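Local structure of RNA polymerase II subunit A C-terminal domain phosphatase SSU72 (Homo sapiens, 4H3K) at residues B[126-131]-B[137-142]. The protein removes phosphate from serine and threonine residues of the RNA polymerase II C-terminal domain, acting in RNA processing, termination and pre-mRNA polyadenylation. The protein carries 1 engineered substitution. Residues are numbered along the deposited sequence; the frame is centred on the assembly and turned at random.
Sequences DLILTC and DQVVED
V139 of helix 133-145 points its forked side chain at the strand 127-130, one methyl meeting T130 and the other I128. The two elements are the first strand and the connecting helix of a beta-alpha-beta crossover; the helix leads on to strand 153-159, a parallel neighbour of 127-130 in the central mixed sheet. The contact is thus one point where the helix rests on a face of the sheet, in a fold resembling that of low-molecular-weight tyrosine phosphatases. No hydrogen bond crosses it, and its buried surface is small, 106 Å².

T130 and V139 approach tip to tip, with CG2 of T130 3.7 Å from CG2 of V139. Their CA atoms, the nearest pair across the contact, lie 8.1 Å apart. At T130 the hydroxyl sits between backbone N and carbonyl carbon (chi1 63°), which places CG2 opposite the carbonyl carbon and in reach of the valine. Methyl and hydroxyl divide the work: CG2 packs on the helix, while the buried OG1 is hydrogen-bonded to N158 OD1 on strand 153-159, tying the two parallel strands through a side chain.

V139 carries CG1 anti to its own N (chi1 161°), and this branch faces I128, whose CG2 stands 4.3 Å from CG1 in a looser apolar contact. V31 of strand 27-32 touches both I128 and V139, extending the apolar layer across the sheet. L127 and L129 project from the other face of the strand and pack against helix 165-184. On the helix, D137 turns away from the strand, and its OD1 forms a salt bridge with a basic side chain of another protein's chain. On the strand side, the branch methyls I128 CG2 and T130 CG2 lie 4.3 Å apart, each facing a different methyl of V139.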
loop_
_atom_site.group_PDB
_atom_site.type_symbol
_atom_site.label_atom_id
_atom_site.label_comp_id
_atom_site.label_asym_id
_atom_site.label_seq_id
_atom_site.Cartn_x
_atom_site.Cartn_y
_atom_site.Cartn_z
ATOM N N ASP B 126 -4.754 -7.466 0.986
ATOM C CA ASP B 126 -4.360 -7.514 -0.413
ATOM C C ASP B 126 -5.386 -6.755 -1.233
ATOM O O ASP B 126 -5.049 -6.105 -2.228
ATOM C CB ASP B 126 -4.341 -8.973 -0.894
ATOM C CG ASP B 126 -3.303 -9.826 -0.138
ATOM O OD1 ASP B 126 -2.168 -9.364 0.025
ATOM O OD2 ASP B 126 -3.625 -10.956 0.254
ATOM N N LEU B 127 -6.654 -6.879 -0.828
ATOM C CA LEU B 127 -7.772 -6.412 -1.650
ATOM C C LEU B 127 -8.874 -5.899 -0.764
ATOM O O LEU B 127 -9.265 -6.576 0.189
ATOM C CB LEU B 127 -8.301 -7.544 -2.537
ATOM C CG LEU B 127 -9.588 -7.256 -3.321
ATOM C CD1 LEU B 127 -9.329 -6.113 -4.339
ATOM C CD2 LEU B 127 -10.099 -8.520 -4.020
ATOM N N ILE B 128 -9.331 -4.677 -1.048
ATOM C CA ILE B 128 -10.437 -4.089 -0.298
ATOM C C ILE B 128 -11.568 -3.888 -1.286
ATOM O O ILE B 128 -11.391 -3.210 -2.285
ATOM C CB ILE B 128 -10.056 -2.742 0.386
ATOM C CG1 ILE B 128 -8.858 -2.932 1.366
ATOM C CG2 ILE B 128 -11.305 -2.120 1.048
ATOM C CD1 ILE B 128 -8.204 -1.569 1.911
ATOM N N LEU B 129 -12.727 -4.469 -0.997
ATOM C CA LEU B 129 -13.894 -4.323 -1.843
ATOM C C LEU B 129 -14.905 -3.445 -1.144
ATOM O O LEU B 129 -15.259 -3.712 0.012
ATOM C CB LEU B 129 -14.508 -5.680 -2.099
ATOM C CG LEU B 129 -13.557 -6.548 -2.939
ATOM C CD1 LEU B 129 -13.710 -7.964 -2.590
ATOM C CD2 LEU B 129 -13.893 -6.349 -4.391
ATOM N N THR B 130 -15.397 -2.426 -1.845
ATOM C CA THR B 130 -16.394 -1.531 -1.276
ATOM C C THR B 130 -17.707 -1.743 -2.002
ATOM O O THR B 130 -17.717 -2.173 -3.159
ATOM C CB THR B 130 -15.939 -0.043 -1.328
ATOM O OG1 THR B 130 -15.782 0.371 -2.692
ATOM C CG2 THR B 130 -14.574 0.116 -0.620
ATOM N N CYS B 131 -18.822 -1.437 -1.323
ATOM C CA CYS B 131 -20.146 -1.798 -1.809
ATOM C C CYS B 131 -20.945 -0.619 -2.382
ATOM O O CYS B 131 -22.083 -0.800 -2.746
ATOM C CB CYS B 131 -20.944 -2.519 -0.704
ATOM S SG CYS B 131 -20.088 -4.019 -0.098
ATOM N N ASP B 137 -14.970 6.191 -1.845
ATOM C CA ASP B 137 -14.365 7.520 -1.604
ATOM C C ASP B 137 -13.846 7.641 -0.168
ATOM O O ASP B 137 -12.783 8.199 0.066
ATOM C CB ASP B 137 -15.366 8.657 -1.856
ATOM C CG ASP B 137 -15.689 8.829 -3.309
ATOM O OD1 ASP B 137 -14.886 8.389 -4.177
ATOM O OD2 ASP B 137 -16.760 9.397 -3.593
ATOM N N GLN B 138 -14.589 7.103 0.786
ATOM C CA GLN B 138 -14.217 7.212 2.195
ATOM C C GLN B 138 -13.008 6.335 2.497
ATOM O O GLN B 138 -12.075 6.746 3.212
ATOM C CB GLN B 138 -15.420 6.864 3.096
ATOM C CG GLN B 138 -16.461 8.009 3.092
ATOM C CD GLN B 138 -17.734 7.718 3.871
ATOM O OE1 GLN B 138 -18.345 6.638 3.762
ATOM N NE2 GLN B 138 -18.156 8.702 4.655
ATOM N N VAL B 139 -13.020 5.128 1.951
ATOM C CA VAL B 139 -11.883 4.241 2.136
ATOM C C VAL B 139 -10.615 4.881 1.560
ATOM O O VAL B 139 -9.561 4.909 2.204
ATOM C CB VAL B 139 -12.112 2.864 1.426
ATOM C CG1 VAL B 139 -10.773 2.147 1.231
ATOM C CG2 VAL B 139 -13.123 2.003 2.248
ATOM N N VAL B 140 -10.717 5.416 0.345
ATOM C CA VAL B 140 -9.557 6.058 -0.295
ATOM C C VAL B 140 -9.076 7.310 0.456
ATOM O O VAL B 140 -7.860 7.483 0.672
ATOM C CB VAL B 140 -9.838 6.362 -1.784
ATOM C CG1 VAL B 140 -8.719 7.221 -2.389
ATOM C CG2 VAL B 140 -9.958 5.036 -2.555
ATOM N N GLU B 141 -10.020 8.163 0.866
ATOM C CA GLU B 141 -9.654 9.330 1.649
ATOM C C GLU B 141 -8.882 8.918 2.899
ATOM O O GLU B 141 -7.856 9.514 3.223
ATOM C CB GLU B 141 -10.874 10.142 2.079
ATOM C CG GLU B 141 -10.402 11.450 2.788
ATOM C CD GLU B 141 -11.496 12.458 2.992
ATOM O OE1 GLU B 141 -12.682 12.060 2.945
ATOM O OE2 GLU B 141 -11.161 13.656 3.198
ATOM N N ASP B 142 -9.400 7.919 3.615
ATOM C CA ASP B 142 -8.750 7.440 4.819
ATOM C C ASP B 142 -7.310 6.924 4.534
ATOM O O ASP B 142 -6.349 7.411 5.112
ATOM C CB ASP B 142 -9.589 6.327 5.447
ATOM C CG ASP B 142 -9.084 5.923 6.797
ATOM O OD1 ASP B 142 -8.598 6.803 7.523
ATOM O OD2 ASP B 142 -9.150 4.738 7.150
#